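Local coordinates for protein AlyQ (Persicobacter sp. CCB-QB2, PDB 5XNR) that probably cleaves alginate by beta-elimination through its lyase domain, to which a CBM32 carbohydrate-binding module is joined in the same chain, at residues 236-241 and 382-387; 152-157 and 190-195; 301-306 and 316-321; 240-245 and 297-302. All blocks are in the same frame, centred on the assembly; numbering follows the deposited sequence.

Interaction 1: residues 236-241 and 382-387; sequences VYVKQA and VVVYDY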
loop_
_atom_site.group_PDB
_atom_site.type_symbol
_atom_site.label_atom_id
_atom_site.label_comp_id
_atom_site.label_asym_id
_atom_site.label_seq_id
_atom_site.Cartn_x
_atom_site.Cartn_y
_atom_site.Cartn_z
ATOM N N VAL A 236 1.449 -4.970 20.983
ATOM C CA VAL A 236 0.907 -4.091 19.933
ATOM C C VAL A 236 1.190 -4.749 18.579
ATOM O O VAL A 236 2.314 -5.134 18.310
ATOM C CB VAL A 236 1.469 -2.654 19.979
ATOM C CG1 VAL A 236 2.980 -2.594 19.846
ATOM C CG2 VAL A 236 0.831 -1.780 18.921
ATOM N N TYR A 237 0.152 -4.847 17.758
ATOM C CA TYR A 237 0.262 -5.264 16.391
ATOM C C TYR A 237 -0.176 -4.113 15.497
ATOM O O TYR A 237 -1.188 -3.462 15.797
ATOM C CB TYR A 237 -0.620 -6.481 16.119
ATOM C CG TYR A 237 -0.988 -6.700 14.673
ATOM C CD1 TYR A 237 -0.220 -7.490 13.849
ATOM C CD2 TYR A 237 -2.132 -6.136 14.139
ATOM C CE1 TYR A 237 -0.573 -7.705 12.522
ATOM C CE2 TYR A 237 -2.499 -6.324 12.814
ATOM C CZ TYR A 237 -1.715 -7.122 12.001
ATOM O OH TYR A 237 -2.078 -7.345 10.717
ATOM N N VAL A 238 0.584 -3.885 14.420
ATOM C CA VAL A 238 0.239 -2.848 13.454
ATOM C C VAL A 238 0.480 -3.392 12.048
ATOM O O VAL A 238 1.538 -3.888 11.782
ATOM C CB VAL A 238 1.060 -1.558 13.658
ATOM C CG1 VAL A 238 0.625 -0.473 12.684
ATOM C CG2 VAL A 238 1.011 -1.047 15.088
ATOM N N LYS A 239 -0.485 -3.215 11.153
ATOM C CA LYS A 239 -0.293 -3.383 9.709
ATOM C C LYS A 239 -0.275 -2.006 9.063
ATOM O O LYS A 239 -1.276 -1.305 9.108
ATOM C CB LYS A 239 -1.419 -4.193 9.056
ATOM C CG LYS A 239 -1.363 -4.270 7.531
ATOM C CD LYS A 239 -2.545 -4.982 6.884
ATOM C CE LYS A 239 -2.248 -6.400 6.455
ATOM N NZ LYS A 239 -3.457 -7.069 5.905
ATOM N N GLN A 240 0.836 -1.661 8.425
ATOM C CA GLN A 240 1.049 -0.301 7.964
ATOM C C GLN A 240 2.063 -0.257 6.819
ATOM O O GLN A 240 2.788 -1.224 6.570
ATOM C CB GLN A 240 1.623 0.532 9.103
ATOM C CG GLN A 240 3.023 0.119 9.554
ATOM C CD GLN A 240 3.439 0.841 10.818
ATOM O OE1 GLN A 240 2.730 1.694 11.340
ATOM N NE2 GLN A 240 4.590 0.480 11.341
ATOM N N ALA A 241 2.121 0.886 6.150
ATOM C CA ALA A 241 3.221 1.163 5.225
ATOM C C ALA A 241 3.759 2.557 5.523
ATOM O O ALA A 241 3.004 3.472 5.848
ATOM C CB ALA A 241 2.760 1.051 3.796
ATOM N N VAL A 382 2.708 7.738 7.116
ATOM C CA VAL A 382 2.490 6.360 7.568
ATOM C C VAL A 382 1.011 6.040 7.357
ATOM O O VAL A 382 0.139 6.795 7.782
ATOM C CB VAL A 382 2.914 6.154 9.042
ATOM C CG1 VAL A 382 2.544 4.784 9.589
ATOM C CG2 VAL A 382 4.401 6.366 9.221
ATOM N N VAL A 383 0.773 4.926 6.688
ATOM C CA VAL A 383 -0.554 4.453 6.353
ATOM C C VAL A 383 -0.797 3.183 7.171
ATOM O O VAL A 383 -0.059 2.207 6.998
ATOM C CB VAL A 383 -0.702 4.154 4.842
ATOM C CG1 VAL A 383 -2.146 3.868 4.488
ATOM C CG2 VAL A 383 -0.175 5.270 3.946
ATOM N N VAL A 384 -1.842 3.200 8.001
ATOM C CA VAL A 384 -2.146 2.097 8.923
ATOM C C VAL A 384 -3.442 1.402 8.492
ATOM O O VAL A 384 -4.511 1.990 8.542
ATOM C CB VAL A 384 -2.264 2.586 10.377
ATOM C CG1 VAL A 384 -2.686 1.456 11.282
ATOM C CG2 VAL A 384 -0.974 3.200 10.870
ATOM N N TYR A 385 -3.325 0.135 8.097
ATOM C CA TYR A 385 -4.448 -0.615 7.610
ATOM C C TYR A 385 -5.186 -1.240 8.799
ATOM O O TYR A 385 -6.415 -1.286 8.796
ATOM C CB TYR A 385 -3.970 -1.642 6.577
ATOM C CG TYR A 385 -3.402 -1.026 5.324
ATOM C CD1 TYR A 385 -2.078 -0.625 5.251
ATOM C CD2 TYR A 385 -4.203 -0.781 4.218
ATOM C CE1 TYR A 385 -1.574 -0.012 4.113
ATOM C CE2 TYR A 385 -3.709 -0.174 3.071
ATOM C CZ TYR A 385 -2.384 0.198 3.015
ATOM O OH TYR A 385 -1.887 0.796 1.893
ATOM N N ASP A 386 -4.450 -1.711 9.813
ATOM C CA ASP A 386 -5.056 -2.400 10.945
ATOM C C ASP A 386 -4.122 -2.372 12.150
ATOM O O ASP A 386 -2.939 -2.223 12.020
ATOM C CB ASP A 386 -5.353 -3.846 10.566
ATOM C CG ASP A 386 -6.311 -4.581 11.489
ATOM O OD1 ASP A 386 -7.231 -3.942 12.040
ATOM O OD2 ASP A 386 -6.146 -5.801 11.610
ATOM N N TYR A 387 -4.662 -2.547 13.330
ATOM C CA TYR A 387 -3.832 -2.570 14.513
ATOM C C TYR A 387 -4.646 -3.127 15.687
ATOM O O TYR A 387 -5.877 -3.094 15.634
ATOM C CB TYR A 387 -3.339 -1.163 14.857
ATOM C CG TYR A 387 -4.448 -0.278 15.344
ATOM C CD1 TYR A 387 -5.243 0.419 14.455
ATOM C CD2 TYR A 387 -4.766 -0.204 16.693
ATOM C CE1 TYR A 387 -6.298 1.200 14.905
ATOM C CE2 TYR A 387 -5.822 0.569 17.156
ATOM C CZ TYR A 387 -6.591 1.281 16.256
ATOM O OH TYR A 387 -7.607 2.081 16.692
#

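Interaction 2: residues 152-157 and 190-195; sequences SDLMSN and NAMVFR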
loop_
_atom_site.group_PDB
_atom_site.type_symbol
_atom_site.label_atom_id
_atom_site.label_comp_id
_atom_site.label_asym_id
_atom_site.label_seq_id
_atom_site.Cartn_x
_atom_site.Cartn_y
_atom_site.Cartn_z
ATOM N N SER A 152 -11.922 7.398 12.553
ATOM C CA SER A 152 -12.439 6.607 13.695
ATOM C C SER A 152 -13.086 5.297 13.221
ATOM O O SER A 152 -13.263 4.392 14.006
ATOM C CB SER A 152 -13.390 7.413 14.565
ATOM O OG SER A 152 -14.692 7.500 14.010
ATOM N N ASP A 153 -13.446 5.174 11.953
ATOM C CA ASP A 153 -14.125 3.965 11.471
ATOM C C ASP A 153 -13.172 2.769 11.465
ATOM O O ASP A 153 -13.615 1.648 11.642
ATOM C CB ASP A 153 -14.681 4.145 10.060
ATOM C CG ASP A 153 -15.889 5.059 9.993
ATOM O OD1 ASP A 153 -16.550 5.258 11.030
ATOM O OD2 ASP A 153 -16.161 5.549 8.897
ATOM N N LEU A 154 -11.884 3.049 11.292
ATOM C CA LEU A 154 -10.801 2.051 11.217
ATOM C C LEU A 154 -10.294 1.641 12.603
ATOM O O LEU A 154 -9.364 0.816 12.699
ATOM C CB LEU A 154 -9.660 2.672 10.405
ATOM C CG LEU A 154 -10.020 2.885 8.936
ATOM C CD1 LEU A 154 -9.390 4.142 8.389
ATOM C CD2 LEU A 154 -9.657 1.654 8.104
ATOM N N MET A 155 -10.850 2.263 13.650
ATOM C CA MET A 155 -10.469 1.995 15.034
ATOM C C MET A 155 -11.575 1.137 15.644
ATOM O O MET A 155 -12.771 1.450 15.509
ATOM C CB MET A 155 -10.326 3.270 15.884
ATOM C CG MET A 155 -9.476 4.363 15.261
ATOM S SD MET A 155 -9.466 5.909 16.202
ATOM C CE MET A 155 -8.538 5.398 17.648
ATOM N N SER A 156 -11.125 0.095 16.319
ATOM C CA SER A 156 -11.982 -0.828 16.977
ATOM C C SER A 156 -12.508 -0.208 18.285
ATOM O O SER A 156 -13.665 -0.427 18.642
ATOM C CB SER A 156 -11.254 -2.148 17.175
ATOM O OG SER A 156 -10.126 -2.009 18.025
ATOM N N ASN A 157 -11.670 0.556 18.989
ATOM C CA ASN A 157 -12.108 1.378 20.141
ATOM C C ASN A 157 -11.568 2.801 19.948
ATOM O O ASN A 157 -10.384 3.063 20.245
ATOM C CB ASN A 157 -11.659 0.768 21.477
ATOM C CG ASN A 157 -12.059 1.576 22.705
ATOM O OD1 ASN A 157 -12.473 2.723 22.580
ATOM N ND2 ASN A 157 -11.947 0.997 23.898
ATOM N N ASN A 190 -9.602 1.963 3.322
ATOM C CA ASN A 190 -9.186 0.789 4.093
ATOM C C ASN A 190 -8.057 1.132 5.082
ATOM O O ASN A 190 -7.564 0.215 5.749
ATOM C CB ASN A 190 -8.747 -0.361 3.182
ATOM C CG ASN A 190 -7.616 -0.008 2.238
ATOM O OD1 ASN A 190 -6.976 1.039 2.364
ATOM N ND2 ASN A 190 -7.351 -0.894 1.289
ATOM N N ALA A 191 -7.637 2.397 5.203
ATOM C CA ALA A 191 -6.524 2.719 6.107
ATOM C C ALA A 191 -6.614 4.177 6.563
ATOM O O ALA A 191 -7.314 4.954 5.961
ATOM C CB ALA A 191 -5.212 2.457 5.427
ATOM N N MET A 192 -5.930 4.507 7.655
ATOM C CA MET A 192 -5.824 5.898 8.123
ATOM C C MET A 192 -4.399 6.373 7.861
ATOM O O MET A 192 -3.449 5.582 7.930
ATOM C CB MET A 192 -6.142 6.084 9.608
ATOM C CG MET A 192 -6.010 4.834 10.450
ATOM S SD MET A 192 -6.289 5.145 12.218
ATOM C CE MET A 192 -5.495 3.665 12.843
ATOM N N VAL A 193 -4.292 7.661 7.539
ATOM C CA VAL A 193 -3.049 8.225 7.091
ATOM C C VAL A 193 -2.636 9.295 8.096
ATOM O O VAL A 193 -3.385 10.209 8.375
ATOM C CB VAL A 193 -3.182 8.828 5.685
ATOM C CG1 VAL A 193 -1.836 9.242 5.148
ATOM C CG2 VAL A 193 -3.872 7.880 4.726
ATOM N N PHE A 194 -1.432 9.137 8.611
ATOM C CA PHE A 194 -0.830 10.076 9.477
ATOM C C PHE A 194 0.249 10.846 8.700
ATOM O O PHE A 194 1.337 10.318 8.464
ATOM C CB PHE A 194 -0.216 9.323 10.658
ATOM C CG PHE A 194 -1.176 8.536 11.511
ATOM C CD1 PHE A 194 -1.508 7.235 11.187
ATOM C CD2 PHE A 194 -1.712 9.085 12.662
ATOM C CE1 PHE A 194 -2.358 6.495 12.000
ATOM C CE2 PHE A 194 -2.568 8.350 13.471
ATOM C CZ PHE A 194 -2.887 7.052 13.141
ATOM N N ARG A 195 -0.054 12.099 8.343
ATOM C CA ARG A 195 0.818 12.951 7.546
ATOM C C ARG A 195 1.414 14.072 8.412
ATOM O O ARG A 195 0.690 14.846 9.024
ATOM C CB ARG A 195 0.051 13.606 6.391
ATOM C CG ARG A 195 0.933 14.547 5.578
ATOM C CD ARG A 195 0.502 14.903 4.168
ATOM N NE ARG A 195 0.294 13.771 3.280
ATOM C CZ ARG A 195 -0.077 13.902 2.015
ATOM N NH1 ARG A 195 0.078 15.061 1.396
ATOM N NH2 ARG A 195 -0.618 12.886 1.379
#

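Interaction 3: residues 301-306 and 316-321; sequences TVHEVI and LYYSED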
loop_
_atom_site.group_PDB
_atom_site.type_symbol
_atom_site.label_atom_id
_atom_site.label_comp_id
_atom_site.label_asym_id
_atom_site.label_seq_id
_atom_site.Cartn_x
_atom_site.Cartn_y
_atom_site.Cartn_z
ATOM N N THR A 301 5.747 -0.186 0.979
ATOM C CA THR A 301 5.644 -1.612 1.186
ATOM C C THR A 301 4.840 -1.815 2.475
ATOM O O THR A 301 5.217 -1.320 3.527
ATOM C CB THR A 301 7.025 -2.296 1.192
ATOM O OG1 THR A 301 7.694 -1.988 -0.035
ATOM C CG2 THR A 301 6.943 -3.802 1.342
ATOM N N VAL A 302 3.723 -2.516 2.348
ATOM C CA VAL A 302 2.848 -2.780 3.472
ATOM C C VAL A 302 3.502 -3.862 4.316
ATOM O O VAL A 302 3.862 -4.910 3.763
ATOM C CB VAL A 302 1.462 -3.244 3.015
ATOM C CG1 VAL A 302 0.560 -3.589 4.181
ATOM C CG2 VAL A 302 0.809 -2.212 2.128
ATOM N N HIS A 303 3.681 -3.594 5.611
ATOM C CA HIS A 303 4.246 -4.612 6.491
ATOM C C HIS A 303 3.340 -4.825 7.700
ATOM O O HIS A 303 2.358 -4.111 7.859
ATOM C CB HIS A 303 5.664 -4.276 6.928
ATOM C CG HIS A 303 5.795 -3.035 7.744
ATOM N ND1 HIS A 303 6.291 -1.869 7.223
ATOM C CD2 HIS A 303 5.559 -2.788 9.050
ATOM C CE1 HIS A 303 6.353 -0.954 8.166
ATOM N NE2 HIS A 303 5.912 -1.490 9.296
ATOM N N GLU A 304 3.694 -5.838 8.492
ATOM C CA GLU A 304 3.085 -6.097 9.803
ATOM C C GLU A 304 4.199 -6.184 10.850
ATOM O O GLU A 304 5.269 -6.730 10.587
ATOM C CB GLU A 304 2.294 -7.407 9.814
ATOM C CG GLU A 304 1.137 -7.462 8.832
ATOM C CD GLU A 304 0.547 -8.849 8.727
ATOM O OE1 GLU A 304 1.067 -9.639 7.917
ATOM O OE2 GLU A 304 -0.408 -9.146 9.498
ATOM N N VAL A 305 3.930 -5.648 12.030
ATOM C CA VAL A 305 4.901 -5.622 13.114
ATOM C C VAL A 305 4.170 -5.913 14.424
ATOM O O VAL A 305 3.046 -5.477 14.598
ATOM C CB VAL A 305 5.620 -4.267 13.186
ATOM C CG1 VAL A 305 4.645 -3.119 13.355
ATOM C CG2 VAL A 305 6.665 -4.250 14.286
ATOM N N ILE A 306 4.823 -6.663 15.305
ATOM C CA ILE A 306 4.386 -6.861 16.690
ATOM C C ILE A 306 5.541 -6.528 17.642
ATOM O O ILE A 306 6.661 -6.994 17.446
ATOM C CB ILE A 306 3.898 -8.301 16.888
ATOM C CG1 ILE A 306 2.638 -8.565 16.064
ATOM C CG2 ILE A 306 3.707 -8.606 18.361
ATOM C CD1 ILE A 306 2.336 -10.028 15.862
ATOM N N LEU A 316 10.297 -9.020 18.832
ATOM C CA LEU A 316 9.997 -8.263 17.612
ATOM C C LEU A 316 9.620 -9.203 16.466
ATOM O O LEU A 316 10.411 -10.043 16.066
ATOM C CB LEU A 316 11.226 -7.435 17.253
ATOM C CG LEU A 316 11.156 -6.677 15.929
ATOM C CD1 LEU A 316 10.032 -5.646 15.923
ATOM C CD2 LEU A 316 12.500 -6.020 15.657
ATOM N N TYR A 317 8.400 -9.051 15.959
ATOM C CA TYR A 317 7.923 -9.836 14.820
ATOM C C TYR A 317 7.740 -8.892 13.634
ATOM O O TYR A 317 7.252 -7.797 13.815
ATOM C CB TYR A 317 6.553 -10.471 15.084
ATOM C CG TYR A 317 6.428 -11.414 16.258
ATOM C CD1 TYR A 317 6.372 -10.949 17.558
ATOM C CD2 TYR A 317 6.303 -12.783 16.066
ATOM C CE1 TYR A 317 6.204 -11.816 18.631
ATOM C CE2 TYR A 317 6.183 -13.665 17.131
ATOM C CZ TYR A 317 6.123 -13.184 18.426
ATOM O OH TYR A 317 5.988 -14.054 19.481
ATOM N N TYR A 318 8.102 -9.329 12.444
ATOM C CA TYR A 318 8.006 -8.497 11.242
ATOM C C TYR A 318 7.631 -9.378 10.050
ATOM O O TYR A 318 8.155 -10.463 9.917
ATOM C CB TYR A 318 9.327 -7.779 10.950
ATOM C CG TYR A 318 9.250 -6.838 9.776
ATOM C CD1 TYR A 318 8.768 -5.548 9.933
ATOM C CD2 TYR A 318 9.616 -7.245 8.501
ATOM C CE1 TYR A 318 8.671 -4.682 8.860
ATOM C CE2 TYR A 318 9.532 -6.383 7.419
ATOM C CZ TYR A 318 9.056 -5.098 7.602
ATOM O OH TYR A 318 8.944 -4.242 6.550
ATOM N N SER A 319 6.760 -8.900 9.167
ATOM C CA SER A 319 6.487 -9.683 7.957
ATOM C C SER A 319 6.008 -8.792 6.816
ATOM O O SER A 319 5.293 -7.831 7.034
ATOM C CB SER A 319 5.474 -10.739 8.201
ATOM O OG SER A 319 5.199 -11.406 6.977
ATOM N N GLU A 320 6.371 -9.179 5.601
ATOM C CA GLU A 320 5.889 -8.483 4.408
ATOM C C GLU A 320 5.006 -9.438 3.583
ATOM O O GLU A 320 4.636 -9.094 2.491
ATOM C CB GLU A 320 7.072 -7.899 3.627
ATOM C CG GLU A 320 7.656 -6.628 4.249
ATOM C CD GLU A 320 8.931 -6.115 3.585
ATOM O OE1 GLU A 320 9.261 -6.630 2.504
ATOM O OE2 GLU A 320 9.607 -5.217 4.156
ATOM N N ASP A 321 4.603 -10.585 4.146
ATOM C CA ASP A 321 3.925 -11.642 3.380
ATOM C C ASP A 321 2.415 -11.581 3.627
ATOM O O ASP A 321 1.657 -12.299 2.975
ATOM C CB ASP A 321 4.522 -13.034 3.665
ATOM C CG ASP A 321 4.205 -13.645 5.032
ATOM O OD1 ASP A 321 3.477 -13.000 5.820
ATOM O OD2 ASP A 321 4.702 -14.769 5.309
HETATM O O HOH W 1 3.793 -6.319 1.423
HETATM O O HOH W 2 2.750 -8.657 6.174
#

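Interaction 4: residues 240-245 and 297-302; sequences QAITQL and YNLGTV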
loop_
_atom_site.group_PDB
_atom_site.type_symbol
_atom_site.label_atom_id
_atom_site.label_comp_id
_atom_site.label_asym_id
_atom_site.label_seq_id
_atom_site.Cartn_x
_atom_site.Cartn_y
_atom_site.Cartn_z
ATOM N N GLN A 240 0.836 -1.661 8.425
ATOM C CA GLN A 240 1.049 -0.301 7.964
ATOM C C GLN A 240 2.063 -0.257 6.819
ATOM O O GLN A 240 2.788 -1.224 6.570
ATOM C CB GLN A 240 1.623 0.532 9.103
ATOM C CG GLN A 240 3.023 0.119 9.554
ATOM C CD GLN A 240 3.439 0.841 10.818
ATOM O OE1 GLN A 240 2.730 1.694 11.340
ATOM N NE2 GLN A 240 4.590 0.480 11.341
ATOM N N ALA A 241 2.121 0.886 6.150
ATOM C CA ALA A 241 3.221 1.163 5.225
ATOM C C ALA A 241 3.759 2.557 5.523
ATOM O O ALA A 241 3.004 3.472 5.848
ATOM C CB ALA A 241 2.760 1.051 3.796
ATOM N N ILE A 242 5.072 2.694 5.483
ATOM C CA ILE A 242 5.635 4.015 5.556
ATOM C C ILE A 242 5.744 4.479 4.115
ATOM O O ILE A 242 6.424 3.817 3.323
ATOM C CB ILE A 242 6.998 4.030 6.265
ATOM C CG1 ILE A 242 6.921 3.487 7.694
ATOM C CG2 ILE A 242 7.578 5.429 6.206
ATOM C CD1 ILE A 242 8.269 3.064 8.264
ATOM N N THR A 243 5.066 5.574 3.801
ATOM C CA THR A 243 4.879 5.976 2.410
ATOM C C THR A 243 5.703 7.214 2.042
ATOM O O THR A 243 5.889 7.475 0.858
ATOM C CB THR A 243 3.400 6.260 2.135
ATOM O OG1 THR A 243 2.905 7.058 3.211
ATOM C CG2 THR A 243 2.595 4.990 2.003
ATOM N N GLN A 244 6.170 8.000 2.994
ATOM C CA GLN A 244 6.952 9.193 2.617
ATOM C C GLN A 244 7.898 9.572 3.752
ATOM O O GLN A 244 7.549 9.400 4.907
ATOM C CB GLN A 244 6.029 10.370 2.297
ATOM C CG GLN A 244 6.724 11.567 1.643
ATOM C CD GLN A 244 6.865 11.408 0.148
ATOM O OE1 GLN A 244 7.652 10.600 -0.339
ATOM N NE2 GLN A 244 6.090 12.174 -0.596
ATOM N N LEU A 245 9.063 10.116 3.385
ATOM C CA LEU A 245 10.028 10.734 4.320
ATOM C C LEU A 245 10.374 12.157 3.859
ATOM O O LEU A 245 10.325 12.453 2.659
ATOM C CB LEU A 245 11.301 9.886 4.347
ATOM C CG LEU A 245 11.072 8.401 4.606
ATOM C CD1 LEU A 245 12.185 7.578 3.999
ATOM C CD2 LEU A 245 10.923 8.129 6.092
ATOM N N TYR A 297 14.315 -1.365 2.744
ATOM C CA TYR A 297 12.886 -1.072 2.826
ATOM C C TYR A 297 12.513 -0.055 1.741
ATOM O O TYR A 297 13.106 1.034 1.664
ATOM C CB TYR A 297 12.459 -0.552 4.196
ATOM C CG TYR A 297 10.979 -0.266 4.257
ATOM C CD1 TYR A 297 10.063 -1.279 4.478
ATOM C CD2 TYR A 297 10.489 1.016 4.069
ATOM C CE1 TYR A 297 8.701 -1.023 4.540
ATOM C CE2 TYR A 297 9.131 1.285 4.097
ATOM C CZ TYR A 297 8.232 0.262 4.337
ATOM O OH TYR A 297 6.895 0.523 4.347
ATOM N N ASN A 298 11.537 -0.436 0.910
ATOM C CA ASN A 298 10.998 0.438 -0.153
ATOM C C ASN A 298 9.744 1.158 0.353
ATOM O O ASN A 298 8.828 0.536 0.930
ATOM C CB ASN A 298 10.718 -0.367 -1.423
ATOM C CG ASN A 298 11.980 -1.055 -1.903
ATOM O OD1 ASN A 298 12.040 -2.285 -1.951
ATOM N ND2 ASN A 298 13.015 -0.274 -2.178
ATOM N N LEU A 299 9.705 2.465 0.140
ATOM C CA LEU A 299 8.566 3.239 0.576
ATOM C C LEU A 299 7.289 2.682 -0.047
ATOM O O LEU A 299 7.253 2.460 -1.226
ATOM C CB LEU A 299 8.754 4.692 0.164
ATOM C CG LEU A 299 9.836 5.441 0.932
ATOM C CD1 LEU A 299 9.913 6.881 0.450
ATOM C CD2 LEU A 299 9.564 5.378 2.428
ATOM N N GLY A 300 6.271 2.467 0.792
ATOM C CA GLY A 300 4.941 2.033 0.349
ATOM C C GLY A 300 4.747 0.526 0.443
ATOM O O GLY A 300 3.696 0.013 0.038
ATOM N N THR A 301 5.747 -0.186 0.979
ATOM C CA THR A 301 5.644 -1.612 1.186
ATOM C C THR A 301 4.840 -1.815 2.475
ATOM O O THR A 301 5.217 -1.320 3.527
ATOM C CB THR A 301 7.025 -2.296 1.192
ATOM O OG1 THR A 301 7.694 -1.988 -0.035
ATOM C CG2 THR A 301 6.943 -3.802 1.342
ATOM N N VAL A 302 3.723 -2.516 2.348
ATOM C CA VAL A 302 2.848 -2.780 3.472
ATOM C C VAL A 302 3.502 -3.862 4.316
ATOM O O VAL A 302 3.862 -4.910 3.763
ATOM C CB VAL A 302 1.462 -3.244 3.015
ATOM C CG1 VAL A 302 0.560 -3.589 4.181
ATOM C CG2 VAL A 302 0.809 -2.212 2.128
#

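Interaction 1: residues 236-241 and 382-387
K239 and the pair Y385-D386 face each other across two antiparallel strands, and the carbonyl of K239 takes both opposing amides: Y385 N at 2.7 Å and, longer, D386 N at 3.3 Å on a lone pair in the carbonyl plane. Two residues opposite one make this a classic beta bulge. K239 N returns a nearly straight bond to D386 O (2.8 Å, 171°). Beyond the bulge, A241 and V383 form a hydrogen-bonded pair, each amide bonded to the other's carbonyl. The extended start of the K239 side chain lays CD 3.6 Å from Y385 CB; the bend at chi3 then sends NZ off to its salt bridge with E143. On the other face, V384 CG1 meets V238 CG1 at 4.1 Å and V384 CG2 lies beside Q240 CB. An alanine in place of V384 would probably open a gap against V238 and Q240. Q240 OE1, buried here without a polar partner, lies 3.6 Å from V382 CG1, whereas NE2 bonds to H303. Y237 turns its ring edge to D386 OD2 and bonds through OH to E304. The pair forms the middle of the seven-stranded sheet, with strand 302-310 beyond 233-244, strand 192-197 beyond 379-392, and I358 of the opposing sheet against V238 and Y387.

Interaction 2: residues 152-157 and 190-195
L154 pushes its forked end onto the backbone of N190 and A191, one methyl to each residue. CD1 comes to 3.3 Å from A191 O, and CD2 to 3.5 Å from N190 C, so the leucine lies against the peptide links just ahead of strand 192-197. Its CB points toward 190-192 from the short 3-10 segment, and chi1 of -68° sets CG opposite the carbonyl carbon. CD1 also touches M192, whose CB lies 4.0 Å away. M192 extends beyond CG, and its SD lies 4.5 Å from M155 CG, a loose apolar touch at the margin of the contact. No hydrogen bond joins the two segments; the loop keeps its own turn through M155 N to S152 O (3.2 Å). N190 directs its side chain away from L154, its amide bonding to N186 and to A144 O. V185 and A148 also touch L154, while W183, W161 and Y387 surround M155, and W183 and Y387 also touch M192. The arrangement is apolar packing between a connecting loop and a sheet: 152-157, between strands 123-133 and 161-164, lies against the start of strand 192-197, near one side of the beta-sandwich (jelly-roll) expected of this concanavalin-like lyase family.

Interaction 3: residues 301-306 and 316-321
E304 with S319 and I306 with Y317 form two hydrogen-bonded pairs of an antiparallel ladder: E304 N lies 2.9 Å from S319 O, and I306 N 3.1 Å from Y317 O, with the return bonds of similar length. V305 and Y318, the non-hydrogen-bonded pair between them, add CA-H...O contacts. Past the last pair, one water donates to V302 O and E320 O and bridges the separating strands; another donates to E304 OE1 and, weakly, to S319 O. Among the rings, Y318 reaches over one face of H303, CE1 lying 3.4 Å above the imidazole plane toward its rim. The planes are 36° apart, so the pair is oblique. The H303 ring stands between its backbone N and carbonyl carbon (chi1 63°), and its CB is 3.3 Å from Y318 OH. That hydroxyl donates to E320 OE2 (2.7 Å) on the anti lone pair, which should fix its rotation, while E320 CD rests against T301 CG2. Apolar packing divides between the faces: V305 CG2 meets L316 CD1, and I306 CG2 lies 3.6 Å from Y317 CD1. E304, on the face of I306 and Y317, spends its carboxylate on Y237 and the N-terminal amides of helix 324-330. This is a beta hairpin within the seven-stranded sheet, with H303, V305 and Y318 packed on M271 of the opposing sheet.

Interaction 4: residues 240-245 and 297-302
With CG set opposite its backbone N (chi1 -180°), the Y297 side chain extends to I242 and brings OH to the I242 amide, while L299, its CG opposite the carbonyl carbon, directs CD2 at I242 and L245. The phenol both accepts and donates: I242 N gives it a bond of 3.1 Å (154°), and OH donates a hydrogen bond to T301 O at 2.6 Å, in the carbonyl plane and on a lone pair. The ring edge meets I242 O in plane. That carbonyl is held by G300 N at 2.9 Å, the donor tilted from the carbonyl plane. G300 sits in a type II turn from N298 to T301, at a phi of 96° where a side chain would jam against the preceding carbonyl. N298 O closes the turn by accepting T301 N and T301 OG1 from the same face of its plane. L299 CD2 lies 3.8 Å from L245 CD1 and 4.3 Å from I242 CG2, forming an apolar patch. A241 CB comes to 3.4 Å from T301 O and also touches V302. L273 of the opposing sheet packs against I242, Y297 and L299. A phenylalanine in place of Y297 would probably leave the I242 amide and T301 O without their shared partner and set the turn less firmly on the strand. The chemistry implies that one hydroxyl, bridging a strand amide and a turn carbonyl, joins the single backbone bond from G300 N to I242 O in fastening the turn to the strand.

How the interactions relate
From the N terminus, interaction 2 comes first: 152-157 and 190-195 close a short loop before any other contact opens, setting the lead-in segment on strand 192-197. Strand 233-244 then starts two contacts. Interaction 4 closes the 51 residues between it and the turn 297-302, and interaction 1 closes the much longer excursion to strand 379-392, so interaction 4 starts on the residues where interaction 1's first segment ends. The hairpin of interaction 3 follows from that turn, sharing T301 and V302 with it, and is nested inside the loop of interaction 1. Backbone bonds from V384 to M192 and from Q240 to H303 link the strands of interactions 1, 2 and 3 in one sheet, with 152-157 and the turn packed on it.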